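Local coordinates for uncharacterized protein (Bacteroides ovatus, PDB 4IPB) that is of unknown function but belongs to the PepSY-like, putative beta-lactamase-inhibitor-like family (DUF2874) and folds around one long antiparallel sheet, at residues Lys101-Gln112 and Thr124-Leu134; Trp24-Cys32 and Val44-Val53. One frame throughout, in Å; residues are numbered along the deposited sequence.

Contact 1: Lys101-Gln112 and Thr124-Leu134; sequences KVGQDNVDIKYQ and TRNVSDMYDIL
The side chains of Gln112 and Arg125 run alongside each other, amide and guanidinium sharing almost one plane (3° apart). Arg125 presents the NE side of its guanidinium: NH2 reaches Gln112 OE1 on a lone pair at 2.8 Å, while NE meets the same oxygen at 2.9 Å almost straight on to the C=O. The arginine can do this because its chain, extended at first, bends at chi3 (68°). Two donors on OE1 fix the rotation of the amide, and NE2 is left facing Ile133 O, to which it donates at 3.0 Å from well above the carbonyl plane. Gln112 CG rests against Val127 CG1, and Met130 SE, from selenomethionine, lies over one face of the guanidinium, toward its rim. Arg125 NH2 has a second acceptor in Thr138.

The backbone that carries this pair is an antiparallel beta hairpin, strands 107-115 and 121-126. Gln112 and Arg125 form a hydrogen-bonded pair of it, each N bonding to the other's O, and Tyr111 faces Asn126 in the adjoining non-hydrogen-bonded pair. Beyond Asn126 the strand gives way to an Asx turn: OD1, with CG anti to the backbone N (chi1 -171°), accepts from both N and OG of Ser128. That hydroxyl in turn takes Lys110 N at 3.0 Å, so a side chain replaces the next backbone acceptor, while Val127 N donates to Lys110 O at 2.9 Å. Ile109 CD1 packs against Asn126 ND2 at 3.3 Å, and Tyr111 lays CD1 3.6 Å from Asn126 CA, with its ring at 73° to the amide. Lys110 turns its amine away to a salt bridge with Asp84.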
loop_
_atom_site.group_PDB
_atom_site.type_symbol
_atom_site.label_atom_id
_atom_site.label_comp_id
_atom_site.label_asym_id
_atom_site.label_seq_id
_atom_site.Cartn_x
_atom_site.Cartn_y
_atom_site.Cartn_z
ATOM N N LYS A 101 2.694 -9.101 2.750
ATOM C CA LYS A 101 1.724 -9.936 3.428
ATOM C C LYS A 101 2.074 -11.390 3.182
ATOM O O LYS A 101 2.187 -11.836 2.031
ATOM C CB LYS A 101 0.304 -9.653 2.950
ATOM C CG LYS A 101 -0.748 -10.356 3.769
ATOM C CD LYS A 101 -2.120 -10.029 3.255
ATOM C CE LYS A 101 -3.170 -10.741 4.067
ATOM N NZ LYS A 101 -4.488 -10.741 3.385
ATOM N N VAL A 102 2.279 -12.125 4.276
ATOM C CA VAL A 102 2.675 -13.517 4.182
ATOM C C VAL A 102 1.727 -14.438 4.916
ATOM O O VAL A 102 0.990 -14.023 5.853
ATOM C CB VAL A 102 4.081 -13.740 4.743
ATOM C CG1 VAL A 102 5.081 -12.973 3.908
ATOM C CG2 VAL A 102 4.191 -13.313 6.194
ATOM N N GLY A 103 1.704 -15.682 4.445
ATOM C CA GLY A 103 0.910 -16.756 5.036
ATOM C C GLY A 103 1.685 -18.079 4.864
ATOM O O GLY A 103 2.820 -18.136 4.426
ATOM N N GLN A 104 1.087 -19.176 5.249
ATOM C CA GLN A 104 1.749 -20.488 5.072
ATOM C C GLN A 104 0.786 -21.319 4.310
ATOM O O GLN A 104 -0.407 -21.114 4.452
ATOM C CB GLN A 104 2.075 -21.119 6.419
ATOM C CG GLN A 104 3.368 -20.574 6.989
ATOM C CD GLN A 104 3.717 -21.162 8.337
ATOM O OE1 GLN A 104 2.850 -21.323 9.200
ATOM N NE2 GLN A 104 4.998 -21.461 8.544
ATOM N N ASP A 105 1.279 -22.194 3.432
ATOM C CA ASP A 105 0.406 -23.138 2.789
ATOM C C ASP A 105 -0.234 -23.932 3.928
ATOM O O ASP A 105 0.430 -24.261 4.931
ATOM C CB ASP A 105 1.159 -24.117 1.867
ATOM C CG ASP A 105 1.472 -23.544 0.512
ATOM O OD1 ASP A 105 0.920 -22.478 0.123
ATOM O OD2 ASP A 105 2.290 -24.186 -0.180
ATOM N N ASN A 106 -1.525 -24.177 3.763
ATOM C CA ASN A 106 -2.305 -25.015 4.642
ATOM C C ASN A 106 -2.636 -24.473 6.041
ATOM O O ASN A 106 -3.217 -25.196 6.831
ATOM C CB ASN A 106 -1.655 -26.373 4.737
ATOM C CG ASN A 106 -1.600 -27.084 3.401
ATOM O OD1 ASN A 106 -0.519 -27.384 2.901
ATOM N ND2 ASN A 106 -2.756 -27.439 2.857
ATOM N N VAL A 107 -2.330 -23.220 6.332
ATOM C CA VAL A 107 -2.891 -22.564 7.548
ATOM C C VAL A 107 -3.297 -21.127 7.260
ATOM O O VAL A 107 -2.802 -20.490 6.322
ATOM C CB VAL A 107 -1.978 -22.598 8.815
ATOM C CG1 VAL A 107 -1.996 -23.981 9.469
ATOM C CG2 VAL A 107 -0.562 -22.156 8.491
ATOM N N ASP A 108 -4.252 -20.649 8.041
ATOM C CA ASP A 108 -4.904 -19.377 7.764
ATOM C C ASP A 108 -4.238 -18.167 8.434
ATOM O O ASP A 108 -4.690 -17.041 8.270
ATOM C CB ASP A 108 -6.383 -19.472 8.142
ATOM C CG ASP A 108 -7.109 -20.522 7.331
ATOM O OD1 ASP A 108 -6.888 -20.549 6.096
ATOM O OD2 ASP A 108 -7.881 -21.328 7.918
ATOM N N ILE A 109 -3.133 -18.396 9.127
ATOM C CA ILE A 109 -2.390 -17.302 9.764
ATOM C C ILE A 109 -1.816 -16.364 8.681
ATOM O O ILE A 109 -1.225 -16.834 7.717
ATOM C CB ILE A 109 -1.274 -17.852 10.689
ATOM C CG1 ILE A 109 -0.593 -16.709 11.416
ATOM C CG2 ILE A 109 -0.253 -18.732 9.948
ATOM C CD1 ILE A 109 -1.445 -16.218 12.545
ATOM N N LYS A 110 -2.010 -15.051 8.822
ATOM C CA LYS A 110 -1.441 -14.083 7.900
ATOM C C LYS A 110 -0.780 -12.951 8.712
ATOM O O LYS A 110 -1.368 -12.495 9.711
ATOM C CB LYS A 110 -2.521 -13.405 7.044
ATOM C CG LYS A 110 -3.494 -14.304 6.317
ATOM C CD LYS A 110 -2.883 -14.823 5.068
ATOM C CE LYS A 110 -3.852 -15.722 4.317
ATOM N NZ LYS A 110 -3.063 -16.547 3.374
ATOM N N TYR A 111 0.417 -12.526 8.303
ATOM C CA TYR A 111 1.070 -11.365 8.885
ATOM C C TYR A 111 1.405 -10.327 7.823
ATOM O O TYR A 111 1.706 -10.700 6.695
ATOM C CB TYR A 111 2.396 -11.727 9.564
ATOM C CG TYR A 111 2.256 -12.693 10.709
ATOM C CD1 TYR A 111 1.678 -12.274 11.915
ATOM C CD2 TYR A 111 2.794 -13.956 10.641
ATOM C CE1 TYR A 111 1.525 -13.168 12.964
ATOM C CE2 TYR A 111 2.679 -14.838 11.703
ATOM C CZ TYR A 111 2.028 -14.438 12.838
ATOM O OH TYR A 111 1.953 -15.379 13.841
ATOM N N GLN A 112 1.295 -9.063 8.190
ATOM C CA GLN A 112 1.910 -7.974 7.429
ATOM C C GLN A 112 3.272 -7.671 8.018
ATOM O O GLN A 112 3.395 -7.511 9.245
ATOM C CB GLN A 112 1.123 -6.665 7.483
ATOM C CG GLN A 112 -0.122 -6.664 6.635
ATOM C CD GLN A 112 -0.891 -5.375 6.823
ATOM O OE1 GLN A 112 -1.093 -4.943 7.936
ATOM N NE2 GLN A 112 -1.316 -4.741 5.719
ATOM N N THR A 124 5.647 -6.178 12.615
ATOM C CA THR A 124 4.709 -7.064 11.942
ATOM C C THR A 124 3.380 -6.998 12.691
ATOM O O THR A 124 3.311 -6.604 13.864
ATOM C CB THR A 124 5.154 -8.507 11.885
ATOM O OG1 THR A 124 5.025 -9.080 13.173
ATOM C CG2 THR A 124 6.602 -8.653 11.402
ATOM N N ARG A 125 2.326 -7.395 11.984
ATOM C CA ARG A 125 0.996 -7.382 12.524
ATOM C C ARG A 125 0.262 -8.610 12.030
ATOM O O ARG A 125 0.290 -8.882 10.855
ATOM C CB ARG A 125 0.269 -6.131 11.954
ATOM C CG ARG A 125 -1.099 -5.924 12.469
ATOM C CD ARG A 125 -1.599 -4.523 12.127
ATOM N NE ARG A 125 -1.845 -4.266 10.690
ATOM C CZ ARG A 125 -2.511 -3.193 10.278
ATOM N NH1 ARG A 125 -2.936 -2.329 11.191
ATOM N NH2 ARG A 125 -2.768 -2.988 8.998
ATOM N N ASN A 126 -0.456 -9.289 12.915
ATOM C CA ASN A 126 -1.349 -10.404 12.558
ATOM C C ASN A 126 -2.587 -9.803 11.894
ATOM O O ASN A 126 -3.263 -8.942 12.504
ATOM C CB ASN A 126 -1.725 -11.166 13.819
ATOM C CG ASN A 126 -2.461 -12.447 13.527
ATOM O OD1 ASN A 126 -3.296 -12.482 12.653
ATOM N ND2 ASN A 126 -2.168 -13.481 14.271
ATOM N N VAL A 127 -2.886 -10.244 10.664
ATOM C CA VAL A 127 -4.023 -9.696 9.955
ATOM C C VAL A 127 -4.960 -10.805 9.537
ATOM O O VAL A 127 -5.716 -10.632 8.584
ATOM C CB VAL A 127 -3.644 -8.822 8.749
ATOM C CG1 VAL A 127 -2.909 -7.598 9.223
ATOM C CG2 VAL A 127 -2.757 -9.588 7.791
ATOM N N SER A 128 -4.896 -11.928 10.253
ATOM C CA SER A 128 -5.659 -13.118 9.937
ATOM C C SER A 128 -7.161 -12.770 9.946
ATOM O O SER A 128 -7.907 -13.204 9.061
ATOM C CB SER A 128 -5.373 -14.223 10.962
ATOM O OG SER A 128 -4.002 -14.609 10.978
ATOM N N ASP A 129 -7.594 -11.964 10.927
ATOM C CA ASP A 129 -9.038 -11.568 11.106
ATOM C C ASP A 129 -9.281 -10.069 11.025
ATOM O O ASP A 129 -10.244 -9.553 11.609
ATOM C CB ASP A 129 -9.609 -12.040 12.456
ATOM C CG ASP A 129 -9.145 -13.431 12.819
ATOM O OD1 ASP A 129 -9.774 -14.416 12.378
ATOM O OD2 ASP A 129 -8.111 -13.511 13.519
HETATM N N MSE A 130 -8.405 -9.380 10.300
HETATM C CA MSE A 130 -8.507 -7.951 10.177
HETATM C C MSE A 130 -8.998 -7.602 8.791
HETATM O O MSE A 130 -8.699 -8.278 7.799
HETATM C CB MSE A 130 -7.167 -7.310 10.373
HETATM C CG MSE A 130 -6.771 -7.066 11.801
HETATM SE SE MSE A 130 -5.361 -5.662 11.735
HETATM C CE MSE A 130 -6.394 -4.025 11.349
ATOM N N TYR A 131 -9.781 -6.532 8.726
ATOM C CA TYR A 131 -10.232 -5.992 7.452
ATOM C C TYR A 131 -9.644 -4.603 7.351
ATOM O O TYR A 131 -9.195 -4.046 8.372
ATOM C CB TYR A 131 -11.769 -5.943 7.396
ATOM N N ASP A 132 -9.590 -4.060 6.139
ATOM C CA ASP A 132 -9.143 -2.678 5.965
ATOM C C ASP A 132 -7.725 -2.566 6.535
ATOM O O ASP A 132 -7.478 -1.795 7.478
ATOM C CB ASP A 132 -10.117 -1.700 6.682
ATOM C CG ASP A 132 -9.686 -0.251 6.592
ATOM O OD1 ASP A 132 -8.787 0.072 5.773
ATOM O OD2 ASP A 132 -10.263 0.563 7.351
ATOM N N ILE A 133 -6.782 -3.288 5.938
ATOM C CA ILE A 133 -5.442 -3.332 6.517
ATOM C C ILE A 133 -4.397 -2.437 5.846
ATOM O O ILE A 133 -3.215 -2.499 6.215
ATOM C CB ILE A 133 -4.909 -4.750 6.585
ATOM C CG1 ILE A 133 -4.839 -5.401 5.229
ATOM C CG2 ILE A 133 -5.795 -5.562 7.531
ATOM C CD1 ILE A 133 -4.255 -6.804 5.224
ATOM N N LEU A 134 -4.806 -1.645 4.862
ATOM C CA LEU A 134 -3.878 -0.712 4.244
ATOM C C LEU A 134 -4.451 0.722 4.142
ATOM O O LEU A 134 -4.138 1.450 3.213
ATOM C CB LEU A 134 -3.532 -1.239 2.851
ATOM C CG LEU A 134 -2.596 -2.469 2.784
ATOM C CD1 LEU A 134 -2.619 -2.990 1.353
ATOM C CD2 LEU A 134 -1.195 -2.207 3.317
#

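Contact 2: Trp24-Cys32 and Val44-Val53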
loop_
_atom_site.group_PDB
_atom_site.type_symbol
_atom_site.label_atom_id
_atom_site.label_comp_id
_atom_site.label_asym_id
_atom_site.label_seq_id
_atom_site.Cartn_x
_atom_site.Cartn_y
_atom_site.Cartn_z
ATOM N N TRP A 24 -13.692 5.898 -6.492
ATOM C CA TRP A 24 -13.422 6.753 -5.324
ATOM C C TRP A 24 -14.254 6.312 -4.090
ATOM O O TRP A 24 -15.404 5.944 -4.189
ATOM C CB TRP A 24 -13.767 8.196 -5.631
ATOM C CG TRP A 24 -12.870 8.878 -6.571
ATOM C CD1 TRP A 24 -13.025 8.990 -7.909
ATOM C CD2 TRP A 24 -11.711 9.624 -6.224
ATOM N NE1 TRP A 24 -11.999 9.758 -8.429
ATOM C CE2 TRP A 24 -11.173 10.148 -7.407
ATOM C CE3 TRP A 24 -11.054 9.898 -4.995
ATOM C CZ2 TRP A 24 -10.047 10.997 -7.401
ATOM C CZ3 TRP A 24 -9.911 10.697 -5.009
ATOM C CH2 TRP A 24 -9.428 11.208 -6.200
ATOM N N SER A 25 -13.636 6.428 -2.924
ATOM C CA SER A 25 -14.268 6.197 -1.622
ATOM C C SER A 25 -13.633 7.115 -0.601
ATOM O O SER A 25 -12.689 7.841 -0.939
ATOM C CB SER A 25 -14.031 4.738 -1.191
ATOM O OG SER A 25 -12.606 4.485 -1.058
ATOM N N GLN A 26 -14.139 7.095 0.636
ATOM C CA GLN A 26 -13.461 7.820 1.714
ATOM C C GLN A 26 -13.456 7.026 3.002
ATOM O O GLN A 26 -14.285 6.137 3.209
ATOM C CB GLN A 26 -14.082 9.225 1.919
ATOM C CG GLN A 26 -15.489 9.294 2.453
ATOM C CD GLN A 26 -15.928 10.756 2.719
ATOM O OE1 GLN A 26 -15.711 11.314 3.817
ATOM N NE2 GLN A 26 -16.540 11.356 1.745
ATOM N N ASP A 27 -12.475 7.335 3.869
ATOM C CA ASP A 27 -12.267 6.636 5.150
ATOM C C ASP A 27 -11.548 7.581 6.073
ATOM O O ASP A 27 -10.510 8.127 5.685
ATOM C CB ASP A 27 -11.422 5.385 4.911
ATOM C CG ASP A 27 -11.354 4.419 6.115
ATOM O OD1 ASP A 27 -12.202 4.500 7.017
ATOM O OD2 ASP A 27 -10.435 3.575 6.113
ATOM N N ASP A 28 -12.119 7.801 7.264
ATOM C CA ASP A 28 -11.439 8.585 8.309
ATOM C C ASP A 28 -11.144 9.983 7.800
ATOM O O ASP A 28 -10.143 10.599 8.200
ATOM C CB ASP A 28 -10.157 7.872 8.802
ATOM C CG ASP A 28 -10.454 6.644 9.678
ATOM O OD1 ASP A 28 -11.613 6.461 10.112
ATOM O OD2 ASP A 28 -9.520 5.862 9.940
ATOM N N GLY A 29 -12.002 10.480 6.910
ATOM C CA GLY A 29 -11.888 11.834 6.387
ATOM C C GLY A 29 -10.958 12.043 5.229
ATOM O O GLY A 29 -10.752 13.193 4.764
ATOM N N TYR A 30 -10.364 10.943 4.742
ATOM C CA TYR A 30 -9.434 11.010 3.595
ATOM C C TYR A 30 -10.170 10.362 2.381
ATOM O O TYR A 30 -11.069 9.525 2.570
ATOM C CB TYR A 30 -8.162 10.227 3.914
ATOM C CG TYR A 30 -7.351 10.792 5.035
ATOM C CD1 TYR A 30 -6.513 11.844 4.821
ATOM C CD2 TYR A 30 -7.449 10.278 6.302
ATOM C CE1 TYR A 30 -5.721 12.401 5.848
ATOM C CE2 TYR A 30 -6.693 10.816 7.339
ATOM C CZ TYR A 30 -5.821 11.859 7.097
ATOM O OH TYR A 30 -5.082 12.398 8.113
ATOM N N TYR A 31 -9.816 10.749 1.172
ATOM C CA TYR A 31 -10.435 10.274 -0.067
ATOM C C TYR A 31 -9.444 9.357 -0.794
ATOM O O TYR A 31 -8.226 9.731 -0.873
ATOM C CB TYR A 31 -10.744 11.471 -0.999
ATOM C CG TYR A 31 -11.687 12.415 -0.330
ATOM C CD1 TYR A 31 -11.216 13.420 0.539
ATOM C CD2 TYR A 31 -13.042 12.239 -0.441
ATOM C CE1 TYR A 31 -12.093 14.258 1.228
ATOM C CE2 TYR A 31 -13.906 13.062 0.244
ATOM C CZ TYR A 31 -13.418 14.067 1.066
ATOM O OH TYR A 31 -14.294 14.882 1.775
ATOM N N CYS A 32 -9.933 8.254 -1.328
ATOM C CA CYS A 32 -9.079 7.246 -1.960
ATOM C C CYS A 32 -9.515 7.029 -3.381
ATOM O O CYS A 32 -10.707 6.746 -3.620
ATOM C CB CYS A 32 -9.191 5.942 -1.204
ATOM S SG CYS A 32 -8.259 4.573 -1.950
ATOM N N VAL A 44 -4.642 5.843 -4.171
ATOM C CA VAL A 44 -4.009 7.135 -3.946
ATOM C C VAL A 44 -4.952 7.950 -3.074
ATOM O O VAL A 44 -6.119 8.155 -3.439
ATOM C CB VAL A 44 -3.717 7.878 -5.283
ATOM C CG1 VAL A 44 -3.027 9.246 -5.044
ATOM C CG2 VAL A 44 -2.886 7.005 -6.236
ATOM N N TRP A 45 -4.419 8.448 -1.968
ATOM C CA TRP A 45 -5.207 9.085 -0.927
ATOM C C TRP A 45 -4.945 10.587 -0.809
ATOM O O TRP A 45 -3.813 11.040 -0.997
ATOM C CB TRP A 45 -4.904 8.422 0.417
ATOM C CG TRP A 45 -5.341 7.026 0.505
ATOM C CD1 TRP A 45 -4.676 5.868 0.092
ATOM C CD2 TRP A 45 -6.514 6.569 1.202
ATOM N NE1 TRP A 45 -5.451 4.770 0.389
ATOM C CE2 TRP A 45 -6.554 5.169 1.094
ATOM C CE3 TRP A 45 -7.608 7.233 1.793
ATOM C CZ2 TRP A 45 -7.607 4.427 1.601
ATOM C CZ3 TRP A 45 -8.603 6.516 2.334
ATOM C CH2 TRP A 45 -8.612 5.106 2.253
ATOM N N PHE A 46 -5.999 11.339 -0.498
ATOM C CA PHE A 46 -5.944 12.805 -0.376
ATOM C C PHE A 46 -6.697 13.272 0.849
ATOM O O PHE A 46 -7.608 12.576 1.314
ATOM C CB PHE A 46 -6.656 13.478 -1.590
ATOM C CG PHE A 46 -6.071 13.086 -2.913
ATOM C CD1 PHE A 46 -6.382 11.909 -3.530
ATOM C CD2 PHE A 46 -5.105 13.891 -3.488
ATOM C CE1 PHE A 46 -5.753 11.541 -4.741
ATOM C CE2 PHE A 46 -4.506 13.549 -4.700
ATOM C CZ PHE A 46 -4.815 12.359 -5.312
ATOM N N ASN A 47 -6.312 14.434 1.370
ATOM C CA ASN A 47 -7.060 15.075 2.437
ATOM C C ASN A 47 -8.088 16.063 1.855
ATOM O O ASN A 47 -8.194 16.249 0.626
ATOM C CB ASN A 47 -6.124 15.706 3.468
ATOM C CG ASN A 47 -5.424 16.942 2.957
ATOM O OD1 ASN A 47 -5.829 17.564 1.959
ATOM N ND2 ASN A 47 -4.324 17.275 3.610
ATOM N N VAL A 48 -8.917 16.627 2.745
ATOM C CA VAL A 48 -9.985 17.522 2.348
ATOM C C VAL A 48 -9.511 18.827 1.694
ATOM O O VAL A 48 -10.324 19.485 1.026
ATOM C CB VAL A 48 -10.889 17.786 3.562
ATOM C CG1 VAL A 48 -10.175 18.693 4.540
ATOM C CG2 VAL A 48 -12.246 18.343 3.148
ATOM N N ARG A 49 -8.226 19.152 1.849
ATOM C CA ARG A 49 -7.629 20.314 1.206
ATOM C C ARG A 49 -7.172 19.948 -0.212
ATOM O O ARG A 49 -6.590 20.771 -0.908
ATOM C CB ARG A 49 -6.400 20.795 1.952
ATOM C CG ARG A 49 -6.479 20.949 3.450
ATOM C CD ARG A 49 -7.062 22.220 3.887
ATOM N NE ARG A 49 -6.317 23.462 3.579
ATOM C CZ ARG A 49 -6.882 24.647 3.759
ATOM N NH1 ARG A 49 -8.134 24.707 4.238
ATOM N NH2 ARG A 49 -6.240 25.762 3.439
ATOM N N GLY A 50 -7.444 18.716 -0.651
ATOM C CA GLY A 50 -7.006 18.273 -1.953
ATOM C C GLY A 50 -5.513 17.940 -2.012
ATOM O O GLY A 50 -4.949 17.847 -3.100
ATOM N N GLN A 51 -4.860 17.772 -0.889
ATOM C CA GLN A 51 -3.453 17.472 -0.840
ATOM C C GLN A 51 -3.253 15.949 -0.788
ATOM O O GLN A 51 -3.908 15.239 -0.047
ATOM C CB GLN A 51 -2.795 18.072 0.409
ATOM C CG GLN A 51 -2.926 19.586 0.477
ATOM C CD GLN A 51 -2.575 20.221 1.808
ATOM O OE1 GLN A 51 -2.833 19.705 2.886
ATOM N NE2 GLN A 51 -1.981 21.416 1.713
ATOM N N TRP A 52 -2.289 15.493 -1.567
ATOM C CA TRP A 52 -1.906 14.098 -1.588
ATOM C C TRP A 52 -1.263 13.711 -0.247
ATOM O O TRP A 52 -0.390 14.413 0.258
ATOM C CB TRP A 52 -0.883 13.886 -2.688
ATOM C CG TRP A 52 -0.277 12.515 -2.723
ATOM C CD1 TRP A 52 -0.933 11.349 -2.901
ATOM C CD2 TRP A 52 1.100 12.204 -2.547
ATOM N NE1 TRP A 52 -0.046 10.319 -2.817
ATOM C CE2 TRP A 52 1.211 10.803 -2.601
ATOM C CE3 TRP A 52 2.257 12.966 -2.307
ATOM C CZ2 TRP A 52 2.410 10.152 -2.484
ATOM C CZ3 TRP A 52 3.431 12.301 -2.197
ATOM C CH2 TRP A 52 3.501 10.919 -2.308
ATOM N N VAL A 53 -1.751 12.617 0.320
ATOM C CA VAL A 53 -1.235 12.063 1.579
ATOM C C VAL A 53 -0.492 10.740 1.505
ATOM O O VAL A 53 0.354 10.494 2.362
ATOM C CB VAL A 53 -2.268 12.089 2.679
ATOM C CG1 VAL A 53 -2.658 13.551 2.957
ATOM C CG2 VAL A 53 -3.426 11.189 2.421
HETATM O O HOH W 1 -8.931 15.213 5.232
#
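Cys32 sits squarely over one face of the Trp45 indole. Its CB stands 3.3 Å from the centroid of the six-membered ring, practically on the normal, and SG, anti to the backbone N (chi1 176°), is carried over the pyrrole side, 3.9 Å from the centroid of the five-membered ring: a CH-pi and a sulfur-aromatic contact from one residue. At the indole edge lie Tyr30 CB, 3.7 Å from Trp45 CE3, and Asp27 CB. Across the strands, Trp24 and Phe46 meet obliquely, with CH2 4.0 Å from CE1.

The beta hairpin of strands 30-37 and 40-46 sets these positions. In it Cys32 and Trp45 form a non-hydrogen-bonded pair, next to Tyr31 and Phe46, which exchange two hydrogen bonds, Tyr31 N to Phe46 O at 2.9 Å and Phe46 N to Tyr31 O at 2.8 Å. Further along, a water bridges Gly29 O and Val48 N where the strands part into two turns: type I' at Asp27-Tyr30 and type I at Asn47-Gly50. Asn47 ND2 bonds to Gln51 OE1 in the plane of both amides, and OD1 accepts from Gln51 N, tying the second turn together.

Helix 6-15 receives Trp24 and Phe46, Pro136 of helix 136-139 touches Tyr30 and Trp45, and strand 52-58 meets Trp45 through Met54 and Leu56.

In the fold
Along the chain the two contacts follow in series and neither encloses the other. Contact 2 comes first: once helix 6-15 is past, it joins the hairpin of strands 30-37 and 40-46, closing over the 11 residues between its segments. From strand 52-58, where contact 2 ends, the sheet goes on through 82-90 to 97-104, where contact 1 begins; contact 1 then closes an 11-residue span in the hairpin 107-115 and 121-126. The eight strands are laid down in chain order, which puts the contacts toward the two ends of one sheet, their centres about 26 Å apart. The tail after strand 121-126 runs back toward the first end, where two like-charged carboxylates come close, Asp132 OD2 3.3 Å from Asp27 OD2.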